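PDB 4GB7: 6-aminohexanoate-dimer hydrolase, which probably hydrolyses the amide bond of 6-aminohexanoate dimers or related compounds, as a serine hydrolase of the beta-lactamase clan. Local coordinates for residues F89-R94 with H403-N408; N364-F369 with D412-L417; E103-N108 with S407-D412; N357-P362 with Q377-D382. All coordinates share one frame; numbering follows the deposited sequence.

Interaction 1 of 4, residues F89-R94 with H403-N408; sequences FAVQRR and HSVYSN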
loop_
_atom_site.group_PDB
_atom_site.type_symbol
_atom_site.label_atom_id
_atom_site.label_comp_id
_atom_site.label_asym_id
_atom_site.label_seq_id
_atom_site.Cartn_x
_atom_site.Cartn_y
_atom_site.Cartn_z
ATOM N N PHE A 89 -12.587 -12.233 20.529
ATOM C CA PHE A 89 -11.869 -11.149 21.131
ATOM C C PHE A 89 -12.748 -9.878 21.146
ATOM O O PHE A 89 -13.365 -9.500 20.118
ATOM C CB PHE A 89 -10.569 -10.895 20.409
ATOM C CG PHE A 89 -9.733 -9.825 21.053
ATOM C CD1 PHE A 89 -8.983 -10.118 22.173
ATOM C CD2 PHE A 89 -9.741 -8.516 20.583
ATOM C CE1 PHE A 89 -8.181 -9.164 22.752
ATOM C CE2 PHE A 89 -8.961 -7.557 21.185
ATOM C CZ PHE A 89 -8.194 -7.887 22.275
ATOM N N ALA A 90 -12.861 -9.261 22.319
ATOM C CA ALA A 90 -13.741 -8.081 22.474
ATOM C C ALA A 90 -13.016 -6.844 21.990
ATOM O O ALA A 90 -12.009 -6.441 22.564
ATOM C CB ALA A 90 -14.249 -7.905 23.872
ATOM N N VAL A 91 -13.524 -6.302 20.885
ATOM C CA VAL A 91 -13.039 -5.072 20.295
ATOM C C VAL A 91 -13.853 -3.904 20.832
ATOM O O VAL A 91 -15.093 -3.928 20.818
ATOM C CB VAL A 91 -13.147 -5.079 18.751
ATOM C CG1 VAL A 91 -12.641 -3.765 18.156
ATOM C CG2 VAL A 91 -12.378 -6.299 18.182
ATOM N N GLN A 92 -13.167 -2.874 21.295
ATOM C CA GLN A 92 -13.902 -1.706 21.771
ATOM C C GLN A 92 -14.286 -0.816 20.575
ATOM O O GLN A 92 -13.427 -0.144 20.002
ATOM C CB GLN A 92 -13.131 -0.946 22.835
ATOM C CG GLN A 92 -12.883 -1.786 24.084
ATOM C CD GLN A 92 -12.051 -1.066 25.129
ATOM O OE1 GLN A 92 -12.588 -0.262 25.891
ATOM N NE2 GLN A 92 -10.710 -1.351 25.172
ATOM N N ARG A 93 -15.569 -0.783 20.212
ATOM C CA ARG A 93 -15.994 0.195 19.191
ATOM C C ARG A 93 -15.686 1.608 19.778
ATOM O O ARG A 93 -15.140 2.499 19.135
ATOM C CB ARG A 93 -17.499 0.150 18.954
ATOM C CG ARG A 93 -18.027 -1.097 18.348
ATOM C CD ARG A 93 -19.430 -0.835 17.882
ATOM N NE ARG A 93 -20.012 -2.058 17.380
ATOM C CZ ARG A 93 -19.895 -2.475 16.121
ATOM N NH1 ARG A 93 -19.215 -1.746 15.212
ATOM N NH2 ARG A 93 -20.467 -3.621 15.772
ATOM N N ARG A 94 -16.019 1.747 21.056
ATOM C CA ARG A 94 -15.686 2.871 21.880
ATOM C C ARG A 94 -15.694 2.311 23.339
ATOM O O ARG A 94 -16.110 1.146 23.588
ATOM C CB ARG A 94 -16.658 4.028 21.631
ATOM C CG ARG A 94 -17.996 3.793 22.263
ATOM C CD ARG A 94 -19.056 4.736 21.736
ATOM N NE ARG A 94 -20.354 4.383 22.304
ATOM C CZ ARG A 94 -21.509 4.825 21.823
ATOM N NH1 ARG A 94 -21.528 5.655 20.787
ATOM N NH2 ARG A 94 -22.646 4.455 22.381
ATOM N N HIS A 403 -11.792 3.216 10.825
ATOM C CA HIS A 403 -10.314 3.286 10.844
ATOM C C HIS A 403 -9.791 3.440 12.260
ATOM O O HIS A 403 -8.847 2.755 12.651
ATOM C CB HIS A 403 -9.809 4.430 10.018
ATOM C CG HIS A 403 -8.296 4.591 10.077
ATOM N ND1 HIS A 403 -7.441 3.603 9.763
ATOM C CD2 HIS A 403 -7.514 5.687 10.451
ATOM C CE1 HIS A 403 -6.166 4.049 9.897
ATOM N NE2 HIS A 403 -6.213 5.321 10.331
ATOM N N SER A 404 -10.390 4.336 13.046
ATOM C CA SER A 404 -9.973 4.463 14.438
ATOM C C SER A 404 -10.296 3.212 15.310
ATOM O O SER A 404 -9.564 2.878 16.233
ATOM C CB SER A 404 -10.626 5.692 15.078
ATOM O OG SER A 404 -10.244 5.841 16.434
ATOM N N VAL A 405 -11.433 2.590 15.061
ATOM C CA VAL A 405 -11.738 1.328 15.723
ATOM C C VAL A 405 -10.643 0.281 15.454
ATOM O O VAL A 405 -10.107 -0.329 16.391
ATOM C CB VAL A 405 -13.116 0.770 15.327
ATOM C CG1 VAL A 405 -13.332 -0.643 15.876
ATOM C CG2 VAL A 405 -14.221 1.726 15.825
ATOM N N TYR A 406 -10.267 0.116 14.195
ATOM C CA TYR A 406 -9.204 -0.786 13.843
ATOM C C TYR A 406 -7.864 -0.399 14.453
ATOM O O TYR A 406 -7.157 -1.256 14.982
ATOM C CB TYR A 406 -9.097 -0.860 12.325
ATOM C CG TYR A 406 -10.156 -1.636 11.555
ATOM C CD1 TYR A 406 -11.060 -2.499 12.184
ATOM C CD2 TYR A 406 -10.238 -1.500 10.174
ATOM C CE1 TYR A 406 -11.934 -3.231 11.444
ATOM C CE2 TYR A 406 -11.113 -2.223 9.420
ATOM C CZ TYR A 406 -11.982 -3.075 10.067
ATOM O OH TYR A 406 -12.848 -3.820 9.323
ATOM N N SER A 407 -7.514 0.890 14.400
ATOM C CA SER A 407 -6.223 1.308 14.916
ATOM C C SER A 407 -6.072 0.984 16.395
ATOM O O SER A 407 -5.031 0.515 16.839
ATOM C CB SER A 407 -6.010 2.809 14.680
ATOM O OG SER A 407 -5.956 3.069 13.294
ATOM N N ASN A 408 -7.153 1.217 17.150
ATOM C CA ASN A 408 -7.165 0.918 18.559
ATOM C C ASN A 408 -7.227 -0.598 18.804
ATOM O O ASN A 408 -6.586 -1.098 19.729
ATOM C CB ASN A 408 -8.347 1.614 19.230
ATOM C CG ASN A 408 -8.022 3.068 19.565
ATOM O OD1 ASN A 408 -7.247 3.313 20.512
ATOM N ND2 ASN A 408 -8.565 4.033 18.764
HETATM O O HOH W 1 -11.002 -0.365 19.105
#
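Val405, on helix 402-417, is the side chain that meets the segment Phe89-Arg94, chiefly through Val91 and the backbone of Arg93. Coming along that segment, Phe89 turns its ring onto the same helix farther on, at Asp412, Ile413 and His416. Val91, in the short strand 90-92, is the first to touch Val405. Its CG1 lies anti to the backbone N (chi1 180°), which carries that methyl to Val405 CG1 at 3.9 Å, the two side chains crossing at about a right angle. At Gln92 the backbone takes over. A water donates one hydrogen to Gln92 O at 2.6 Å and the other to Val405 O at 2.9 Å, bridging the two carbonyl oxygens. The amide NE2 of Gln92 makes a weak hydrogen bond to Asp412 further along the helix. At Arg93 the chain turns a corner, and its carbonyl O comes within 3.5 Å of Val405 CG2, while the long side chain starts off away from the helix and runs over Leu104. No direct hydrogen bond joins the segments: the direct touches are methyl to methyl or methyl to carbonyl, and the polar link runs through the water. That water gives Gln92 O a donor and adds a second one to Val405 O, which the helix already engages through Met409 N.

Interaction 2 of 4, residues N364-F369 with D412-L417; sequences NEQGAF and DIAHHL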
loop_
_atom_site.group_PDB
_atom_site.type_symbol
_atom_site.label_atom_id
_atom_site.label_comp_id
_atom_site.label_asym_id
_atom_site.label_seq_id
_atom_site.Cartn_x
_atom_site.Cartn_y
_atom_site.Cartn_z
ATOM N N ASN A 364 1.731 6.112 18.038
ATOM C CA ASN A 364 0.921 5.446 19.007
ATOM C C ASN A 364 1.807 4.888 20.122
ATOM O O ASN A 364 3.051 4.997 20.082
ATOM C CB ASN A 364 -0.054 4.432 18.374
ATOM C CG ASN A 364 0.591 3.104 17.968
ATOM O OD1 ASN A 364 1.788 2.870 18.166
ATOM N ND2 ASN A 364 -0.223 2.217 17.355
ATOM N N GLU A 365 1.179 4.285 21.125
ATOM C CA GLU A 365 1.941 3.856 22.289
ATOM C C GLU A 365 2.868 2.684 21.986
ATOM O O GLU A 365 3.696 2.337 22.847
ATOM C CB GLU A 365 1.046 3.520 23.474
ATOM C CG GLU A 365 0.159 2.314 23.283
ATOM C CD GLU A 365 -0.570 1.972 24.564
ATOM O OE1 GLU A 365 0.054 1.525 25.567
ATOM O OE2 GLU A 365 -1.766 2.116 24.542
ATOM N N GLN A 366 2.703 2.056 20.805
ATOM C CA GLN A 366 3.573 0.924 20.423
ATOM C C GLN A 366 4.705 1.327 19.552
ATOM O O GLN A 366 5.555 0.492 19.253
ATOM C CB GLN A 366 2.796 -0.133 19.675
ATOM C CG GLN A 366 1.554 -0.588 20.411
ATOM C CD GLN A 366 1.879 -1.332 21.679
ATOM O OE1 GLN A 366 1.731 -0.806 22.763
ATOM N NE2 GLN A 366 2.361 -2.557 21.540
ATOM N N GLY A 367 4.706 2.566 19.086
ATOM C CA GLY A 367 5.741 2.960 18.133
ATOM C C GLY A 367 5.458 2.293 16.765
ATOM O O GLY A 367 6.402 2.056 15.983
ATOM N N ALA A 368 4.170 2.014 16.473
ATOM C CA ALA A 368 3.818 1.278 15.227
ATOM C C ALA A 368 4.008 2.140 14.016
ATOM O O ALA A 368 3.991 3.373 14.094
ATOM C CB ALA A 368 2.424 0.674 15.286
ATOM N N PHE A 369 4.190 1.511 12.878
ATOM C CA PHE A 369 4.186 2.199 11.628
ATOM C C PHE A 369 3.355 1.350 10.656
ATOM O O PHE A 369 3.167 0.166 10.852
ATOM C CB PHE A 369 5.624 2.560 11.137
ATOM C CG PHE A 369 6.552 1.379 10.963
ATOM C CD1 PHE A 369 7.217 0.838 12.048
ATOM C CD2 PHE A 369 6.756 0.822 9.727
ATOM C CE1 PHE A 369 8.085 -0.228 11.909
ATOM C CE2 PHE A 369 7.617 -0.267 9.563
ATOM C CZ PHE A 369 8.277 -0.810 10.647
ATOM N N ASP A 412 -4.991 -3.229 21.245
ATOM C CA ASP A 412 -5.539 -4.193 22.143
ATOM C C ASP A 412 -5.166 -5.630 21.837
ATOM O O ASP A 412 -4.888 -6.410 22.773
ATOM C CB ASP A 412 -7.053 -4.066 22.208
ATOM C CG ASP A 412 -7.512 -2.777 22.913
ATOM O OD1 ASP A 412 -6.731 -2.149 23.698
ATOM O OD2 ASP A 412 -8.687 -2.428 22.698
ATOM N N ILE A 413 -5.147 -5.991 20.553
ATOM C CA ILE A 413 -4.670 -7.319 20.180
ATOM C C ILE A 413 -3.216 -7.533 20.622
ATOM O O ILE A 413 -2.884 -8.549 21.203
ATOM C CB ILE A 413 -4.852 -7.632 18.668
ATOM C CG1 ILE A 413 -6.325 -7.687 18.311
ATOM C CG2 ILE A 413 -4.081 -8.934 18.304
ATOM C CD1 ILE A 413 -6.593 -7.645 16.814
ATOM N N ALA A 414 -2.337 -6.582 20.305
ATOM C CA ALA A 414 -0.947 -6.672 20.728
ATOM C C ALA A 414 -0.830 -6.897 22.256
ATOM O O ALA A 414 -0.049 -7.728 22.727
ATOM C CB ALA A 414 -0.192 -5.390 20.321
ATOM N N HIS A 415 -1.543 -6.107 23.043
ATOM C CA HIS A 415 -1.397 -6.197 24.498
ATOM C C HIS A 415 -1.924 -7.547 25.001
ATOM O O HIS A 415 -1.402 -8.105 25.950
ATOM C CB HIS A 415 -2.145 -5.064 25.173
ATOM C CG HIS A 415 -1.515 -3.723 24.950
ATOM N ND1 HIS A 415 -2.069 -2.571 25.373
ATOM C CD2 HIS A 415 -0.344 -3.369 24.263
ATOM C CE1 HIS A 415 -1.253 -1.547 25.028
ATOM N NE2 HIS A 415 -0.221 -2.044 24.337
ATOM N N HIS A 416 -2.975 -8.055 24.375
ATOM C CA HIS A 416 -3.479 -9.399 24.666
ATOM C C HIS A 416 -2.462 -10.490 24.387
ATOM O O HIS A 416 -2.234 -11.363 25.234
ATOM C CB HIS A 416 -4.761 -9.635 23.911
ATOM C CG HIS A 416 -5.292 -11.028 24.040
ATOM N ND1 HIS A 416 -5.983 -11.443 25.118
ATOM C CD2 HIS A 416 -5.228 -12.089 23.178
ATOM C CE1 HIS A 416 -6.349 -12.722 24.947
ATOM N NE2 HIS A 416 -5.884 -13.122 23.754
ATOM N N LEU A 417 -1.815 -10.430 23.227
ATOM C CA LEU A 417 -0.816 -11.412 22.829
ATOM C C LEU A 417 0.432 -11.320 23.708
ATOM O O LEU A 417 1.126 -12.320 23.926
ATOM C CB LEU A 417 -0.463 -11.209 21.345
ATOM C CG LEU A 417 -1.569 -11.512 20.326
ATOM C CD1 LEU A 417 -1.049 -11.238 18.942
ATOM C CD2 LEU A 417 -2.124 -12.933 20.429
#
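His415 and Gln366 form the tight part of this contact. His415 NE2 donates to Gln366 OE1 at 2.8 Å with an N-H...O angle of 163°; the oxygen sits in the imidazole plane, but the nitrogen approaches from above the carbonyl plane, and the amide and ring are turned 66° apart. Gln366 reaches this place through a chain bent at chi2, which also lays its NE2 4.0 Å from Ala414 CB and lets it donate to Asp382. On the far side of the ring, ND1 is bound to Gln422 O. With an acceptor at each nitrogen, the imidazole is probably inclined to carry a positive charge. The residues that offer Gln366 belong to a type I beta turn, Asn364 to Gly367, reinforced by an Asx turn: Asn364 OD1 accepts from Gln366 N at 2.9 Å and from Ala368 N at 3.0 Å, from opposite faces of its plane. Glu365 makes the looser, solvent-facing side. Its CG stands between backbone N and carbonyl carbon (chi1 67°), and the extended chain brings OE1 to 3.4 Å from His415 CE1, near the ring plane at its edge. The carboxylate itself is twisted steeply out of that plane, and its negative charge, close by, may further favour a protonated ring.

Interaction 3 of 4, residues E103-N108 with S407-D412; sequences ELLDDN and SNMYID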
loop_
_atom_site.group_PDB
_atom_site.type_symbol
_atom_site.label_atom_id
_atom_site.label_comp_id
_atom_site.label_asym_id
_atom_site.label_seq_id
_atom_site.Cartn_x
_atom_site.Cartn_y
_atom_site.Cartn_z
ATOM N N GLU A 103 -16.961 -11.034 13.857
ATOM C CA GLU A 103 -18.143 -10.396 13.339
ATOM C C GLU A 103 -17.940 -8.956 12.937
ATOM O O GLU A 103 -18.510 -8.517 11.928
ATOM C CB GLU A 103 -19.240 -10.464 14.388
ATOM C CG GLU A 103 -19.920 -11.821 14.428
ATOM C CD GLU A 103 -20.843 -12.013 13.240
ATOM O OE1 GLU A 103 -21.989 -11.474 13.319
ATOM O OE2 GLU A 103 -20.447 -12.644 12.219
ATOM N N LEU A 104 -17.088 -8.244 13.660
ATOM C CA LEU A 104 -16.788 -6.818 13.354
ATOM C C LEU A 104 -16.053 -6.758 11.991
ATOM O O LEU A 104 -16.402 -5.987 11.094
ATOM C CB LEU A 104 -15.954 -6.164 14.444
ATOM C CG LEU A 104 -15.404 -4.740 14.191
ATOM C CD1 LEU A 104 -16.532 -3.718 14.243
ATOM C CD2 LEU A 104 -14.338 -4.443 15.228
ATOM N N LEU A 105 -15.042 -7.604 11.835
ATOM C CA LEU A 105 -14.350 -7.686 10.557
ATOM C C LEU A 105 -15.298 -7.927 9.381
ATOM O O LEU A 105 -15.236 -7.244 8.374
ATOM C CB LEU A 105 -13.221 -8.720 10.604
ATOM C CG LEU A 105 -12.068 -8.588 11.587
ATOM C CD1 LEU A 105 -11.233 -9.866 11.661
ATOM C CD2 LEU A 105 -11.174 -7.406 11.215
ATOM N N ASP A 106 -16.186 -8.900 9.529
ATOM C CA ASP A 106 -17.102 -9.278 8.455
ATOM C C ASP A 106 -18.078 -8.109 8.167
ATOM O O ASP A 106 -18.390 -7.846 7.004
ATOM C CB ASP A 106 -17.872 -10.578 8.856
ATOM C CG ASP A 106 -18.534 -11.292 7.685
ATOM O OD1 ASP A 106 -18.199 -11.066 6.535
ATOM O OD2 ASP A 106 -19.463 -12.129 7.916
ATOM N N ASP A 107 -18.555 -7.448 9.243
ATOM C CA ASP A 107 -19.541 -6.386 9.141
ATOM C C ASP A 107 -18.953 -5.212 8.342
ATOM O O ASP A 107 -19.684 -4.430 7.730
ATOM C CB ASP A 107 -19.966 -5.884 10.519
ATOM C CG ASP A 107 -21.219 -5.003 10.462
ATOM O OD1 ASP A 107 -22.181 -5.363 9.739
ATOM O OD2 ASP A 107 -21.262 -3.962 11.149
ATOM N N ASN A 108 -17.626 -5.133 8.326
ATOM C CA ASN A 108 -16.951 -4.077 7.596
ATOM C C ASN A 108 -16.250 -4.560 6.340
ATOM O O ASN A 108 -15.343 -3.898 5.812
ATOM C CB ASN A 108 -16.027 -3.287 8.512
ATOM C CG ASN A 108 -16.805 -2.511 9.549
ATOM O OD1 ASN A 108 -17.218 -1.358 9.318
ATOM N ND2 ASN A 108 -17.006 -3.138 10.708
ATOM N N SER A 407 -7.514 0.890 14.400
ATOM C CA SER A 407 -6.223 1.308 14.916
ATOM C C SER A 407 -6.072 0.984 16.395
ATOM O O SER A 407 -5.031 0.515 16.839
ATOM C CB SER A 407 -6.010 2.809 14.680
ATOM O OG SER A 407 -5.956 3.069 13.294
ATOM N N ASN A 408 -7.153 1.217 17.150
ATOM C CA ASN A 408 -7.165 0.918 18.559
ATOM C C ASN A 408 -7.227 -0.598 18.804
ATOM O O ASN A 408 -6.586 -1.098 19.729
ATOM C CB ASN A 408 -8.347 1.614 19.230
ATOM C CG ASN A 408 -8.022 3.068 19.565
ATOM O OD1 ASN A 408 -7.247 3.313 20.512
ATOM N ND2 ASN A 408 -8.565 4.033 18.764
HETATM N N MSE A 409 -7.979 -1.324 17.993
HETATM C CA MSE A 409 -8.081 -2.795 18.094
HETATM C C MSE A 409 -6.706 -3.445 17.914
HETATM O O MSE A 409 -6.355 -4.424 18.595
HETATM C CB MSE A 409 -9.022 -3.283 17.001
HETATM C CG MSE A 409 -9.229 -4.762 16.862
HETATM SE SE MSE A 409 -10.370 -4.916 15.300
HETATM C CE MSE A 409 -8.992 -5.083 13.974
ATOM N N TYR A 410 -5.879 -2.878 17.027
ATOM C CA TYR A 410 -4.550 -3.476 16.829
ATOM C C TYR A 410 -3.679 -3.371 18.097
ATOM O O TYR A 410 -2.898 -4.265 18.416
ATOM C CB TYR A 410 -3.840 -2.810 15.683
ATOM C CG TYR A 410 -4.497 -2.910 14.326
ATOM C CD1 TYR A 410 -5.432 -3.868 14.009
ATOM C CD2 TYR A 410 -4.191 -1.997 13.367
ATOM C CE1 TYR A 410 -6.030 -3.887 12.750
ATOM C CE2 TYR A 410 -4.759 -2.025 12.128
ATOM C CZ TYR A 410 -5.712 -2.970 11.820
ATOM O OH TYR A 410 -6.270 -2.959 10.538
ATOM N N ILE A 411 -3.806 -2.263 18.810
ATOM C CA ILE A 411 -3.151 -2.089 20.100
ATOM C C ILE A 411 -3.673 -3.092 21.133
ATOM O O ILE A 411 -2.886 -3.768 21.823
ATOM C CB ILE A 411 -3.273 -0.633 20.617
ATOM C CG1 ILE A 411 -2.644 0.370 19.634
ATOM C CG2 ILE A 411 -2.601 -0.555 22.004
ATOM C CD1 ILE A 411 -2.879 1.841 19.948
ATOM N N ASP A 412 -4.991 -3.229 21.245
ATOM C CA ASP A 412 -5.539 -4.193 22.143
ATOM C C ASP A 412 -5.166 -5.630 21.837
ATOM O O ASP A 412 -4.888 -6.410 22.773
ATOM C CB ASP A 412 -7.053 -4.066 22.208
ATOM C CG ASP A 412 -7.512 -2.777 22.913
ATOM O OD1 ASP A 412 -6.731 -2.149 23.698
ATOM O OD2 ASP A 412 -8.687 -2.428 22.698
#
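No ring or amide plane takes part where Leu104 and Leu105 touch Met409, a selenomethionine. Of the flat groups nearby, the Asn108 amide folds back on its own helix: ND2 donates to Leu104 O at 2.9 Å, with the oxygen in the amide plane and a nearly straight N-H...O angle of 167°. That bond ties the residue just past the helix to its last turn. The Tyr410 ring instead meets Tyr380, and its OH is hydrogen-bonded to His391. The contact itself is apolar. With chi1 at 177° the Met409 chain runs out toward helix 101-107, and a bend at chi3 turns the terminal CE aside. Leu104 CD2 packs on Met409 SE at 4.0 Å as the two side chains slide past one another in opposite directions, while Leu105 CD2 meets Met409 CE at 4.2 Å. Helix 101-107 thus lies against helix 402-417, with Leu104 also touching Val405, and Phe113 of strand 110-117 touches both Leu105 and Met409, joining the two helices to the sheet.

Interaction 4 of 4, residues N357-P362 with Q377-D382; sequences NQWWIP and QTLYID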
loop_
_atom_site.group_PDB
_atom_site.type_symbol
_atom_site.label_atom_id
_atom_site.label_comp_id
_atom_site.label_asym_id
_atom_site.label_seq_id
_atom_site.Cartn_x
_atom_site.Cartn_y
_atom_site.Cartn_z
ATOM N N ASN A 357 9.070 8.257 3.806
ATOM C CA ASN A 357 9.472 7.198 2.891
ATOM C C ASN A 357 8.383 6.167 2.576
ATOM O O ASN A 357 8.615 4.957 2.521
ATOM C CB ASN A 357 10.749 6.528 3.465
ATOM C CG ASN A 357 11.922 7.499 3.532
ATOM O OD1 ASN A 357 12.001 8.432 2.718
ATOM N ND2 ASN A 357 12.819 7.303 4.516
ATOM N N GLN A 358 7.195 6.690 2.347
ATOM C CA GLN A 358 6.002 5.949 1.931
ATOM C C GLN A 358 5.259 5.272 3.073
ATOM O O GLN A 358 4.276 4.564 2.823
ATOM C CB GLN A 358 6.241 5.013 0.738
ATOM C CG GLN A 358 6.966 5.675 -0.465
ATOM C CD GLN A 358 6.079 6.666 -1.218
ATOM O OE1 GLN A 358 5.268 6.279 -2.064
ATOM N NE2 GLN A 358 6.278 7.973 -0.953
ATOM N N TRP A 359 5.710 5.505 4.312
ATOM C CA TRP A 359 5.061 4.940 5.530
ATOM C C TRP A 359 4.428 6.008 6.447
ATOM O O TRP A 359 4.967 7.106 6.649
ATOM C CB TRP A 359 6.080 4.175 6.374
ATOM C CG TRP A 359 6.577 2.935 5.718
ATOM C CD1 TRP A 359 7.682 2.798 4.877
ATOM C CD2 TRP A 359 6.067 1.606 5.906
ATOM N NE1 TRP A 359 7.840 1.516 4.508
ATOM C CE2 TRP A 359 6.887 0.742 5.100
ATOM C CE3 TRP A 359 4.984 1.053 6.611
ATOM C CZ2 TRP A 359 6.651 -0.613 4.989
ATOM C CZ3 TRP A 359 4.773 -0.309 6.510
ATOM C CH2 TRP A 359 5.597 -1.135 5.711
ATOM N N TRP A 360 3.266 5.679 7.003
ATOM C CA TRP A 360 2.608 6.474 8.041
ATOM C C TRP A 360 3.154 6.093 9.401
ATOM O O TRP A 360 3.413 4.901 9.691
ATOM C CB TRP A 360 1.097 6.250 8.073
ATOM C CG TRP A 360 0.393 6.532 6.757
ATOM C CD1 TRP A 360 0.265 5.690 5.679
ATOM C CD2 TRP A 360 -0.267 7.788 6.346
ATOM N NE1 TRP A 360 -0.421 6.295 4.662
ATOM C CE2 TRP A 360 -0.773 7.565 5.008
ATOM C CE3 TRP A 360 -0.469 9.034 6.953
ATOM C CZ2 TRP A 360 -1.447 8.539 4.314
ATOM C CZ3 TRP A 360 -1.202 9.992 6.263
ATOM C CH2 TRP A 360 -1.666 9.766 4.971
ATOM N N ILE A 361 3.313 7.109 10.244
ATOM C CA ILE A 361 3.836 6.947 11.596
ATOM C C ILE A 361 2.863 7.612 12.533
ATOM O O ILE A 361 2.895 8.851 12.692
ATOM C CB ILE A 361 5.237 7.591 11.729
ATOM C CG1 ILE A 361 6.180 7.017 10.697
ATOM C CG2 ILE A 361 5.768 7.416 13.137
ATOM C CD1 ILE A 361 7.377 7.881 10.411
ATOM N N PRO A 362 1.937 6.816 13.117
ATOM C CA PRO A 362 0.879 7.407 13.930
ATOM C C PRO A 362 1.320 7.984 15.272
ATOM O O PRO A 362 0.531 8.643 15.928
ATOM C CB PRO A 362 -0.055 6.195 14.199
ATOM C CG PRO A 362 0.818 4.980 14.078
ATOM C CD PRO A 362 1.741 5.371 12.938
ATOM N N GLN A 377 -7.635 -1.448 3.495
ATOM C CA GLN A 377 -6.393 -2.161 3.507
ATOM C C GLN A 377 -5.392 -1.599 4.473
ATOM O O GLN A 377 -5.208 -0.374 4.563
ATOM C CB GLN A 377 -5.718 -2.203 2.129
ATOM C CG GLN A 377 -6.620 -2.096 0.912
ATOM C CD GLN A 377 -7.754 -3.059 0.899
ATOM O OE1 GLN A 377 -7.634 -4.170 1.398
ATOM N NE2 GLN A 377 -8.849 -2.679 0.260
ATOM N N THR A 378 -4.697 -2.484 5.176
ATOM C CA THR A 378 -3.660 -2.060 6.103
ATOM C C THR A 378 -2.546 -3.101 6.178
ATOM O O THR A 378 -2.825 -4.300 6.277
ATOM C CB THR A 378 -4.189 -1.857 7.544
ATOM O OG1 THR A 378 -5.298 -0.937 7.539
ATOM C CG2 THR A 378 -3.083 -1.319 8.494
ATOM N N LEU A 379 -1.305 -2.607 6.128
ATOM C CA LEU A 379 -0.158 -3.348 6.671
ATOM C C LEU A 379 0.346 -2.604 7.868
ATOM O O LEU A 379 0.802 -1.437 7.748
ATOM C CB LEU A 379 0.972 -3.488 5.637
ATOM C CG LEU A 379 2.243 -4.170 6.109
ATOM C CD1 LEU A 379 2.081 -5.600 6.640
ATOM C CD2 LEU A 379 3.267 -4.108 4.958
ATOM N N TYR A 380 0.324 -3.237 9.004
ATOM C CA TYR A 380 0.589 -2.574 10.314
ATOM C C TYR A 380 1.712 -3.350 11.039
ATOM O O TYR A 380 1.624 -4.578 11.234
ATOM C CB TYR A 380 -0.689 -2.588 11.140
ATOM C CG TYR A 380 -0.581 -2.064 12.565
ATOM C CD1 TYR A 380 -0.812 -0.712 12.874
ATOM C CD2 TYR A 380 -0.293 -2.910 13.621
ATOM C CE1 TYR A 380 -0.736 -0.234 14.180
ATOM C CE2 TYR A 380 -0.212 -2.444 14.925
ATOM C CZ TYR A 380 -0.465 -1.105 15.205
ATOM O OH TYR A 380 -0.413 -0.632 16.495
ATOM N N ILE A 381 2.770 -2.638 11.430
ATOM C CA ILE A 381 3.914 -3.261 12.063
ATOM C C ILE A 381 4.099 -2.624 13.423
ATOM O O ILE A 381 4.271 -1.389 13.521
ATOM C CB ILE A 381 5.190 -3.081 11.206
ATOM C CG1 ILE A 381 4.904 -3.639 9.757
ATOM C CG2 ILE A 381 6.378 -3.726 11.919
ATOM C CD1 ILE A 381 6.030 -3.430 8.822
ATOM N N ASP A 382 4.128 -3.454 14.446
ATOM C CA ASP A 382 4.281 -3.029 15.848
ATOM C C ASP A 382 5.595 -3.580 16.374
ATOM O O ASP A 382 5.716 -4.719 16.696
ATOM C CB ASP A 382 3.090 -3.562 16.659
ATOM C CG ASP A 382 3.196 -3.321 18.154
ATOM O OD1 ASP A 382 4.272 -2.933 18.621
ATOM O OD2 ASP A 382 2.152 -3.462 18.871
#
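The six-membered ring of Trp359 meets two side chains of strand 377-382, Leu379 and Ile381, through CH2. This one atom does most of the touching: Trp359 CH2 lies 3.9 Å from Leu379 CD2 and equally 3.9 Å from Ile381 CD1, so the ring reaches both aliphatic ends at once. The two meet it differently. Leu379 comes at a slant to the indole with its CD2 branch forward. Ile381 stands at about a right angle, and its extended CG1-CD1 arm (chi2 176°) also brings CD1 to 4.1 Å from Trp359 CZ3. Being two residues apart on one strand, Leu379 and Ile381 project from the same face of the sheet, whereas Tyr380 between them leaves by the other. Further apolar groups complete the packing: Leu317 of helix 307-318 touches both Trp359 and Ile381, Met310 of that helix touches Leu379, and Phe369 meets the indole edge-to-face. All three side chains of the contact are buried. Trp359 thereby ties strand 359-361 to the sheet face that bears Leu379 and Ile381. That five-stranded antiparallel sheet, with helices on both sides, is consistent with the fold of the beta-lactamase clan. The indole also comes near, without touching, the probable active-site SxxK pattern of Ser140 and Lys143.

In the fold
Helix 402-417 carries three of the four contacts; two of them, interactions 1 and 3, overlap on Ser407 and Asn408. The centres of these two are about 5 Å apart, and they touch, Val91 CG1 lying 3.5 Å from Leu104 CD2. Interaction 2 is farther along the helix, its centre about 12 Å from that of interaction 1. Interaction 4 lies across the central sheet, about 16 Å from interaction 3 between centres, yet Tyr410 CD2 reaches Tyr380 CD1 at 3.6 Å. Strand pairing also joins interaction 2 to interaction 4, with Phe369 O 2.9 Å from Ile381 N. Trp359 of interaction 4 lies near the probable SxxK site without touching it; the helix contacts are on the opposite face of the sheet.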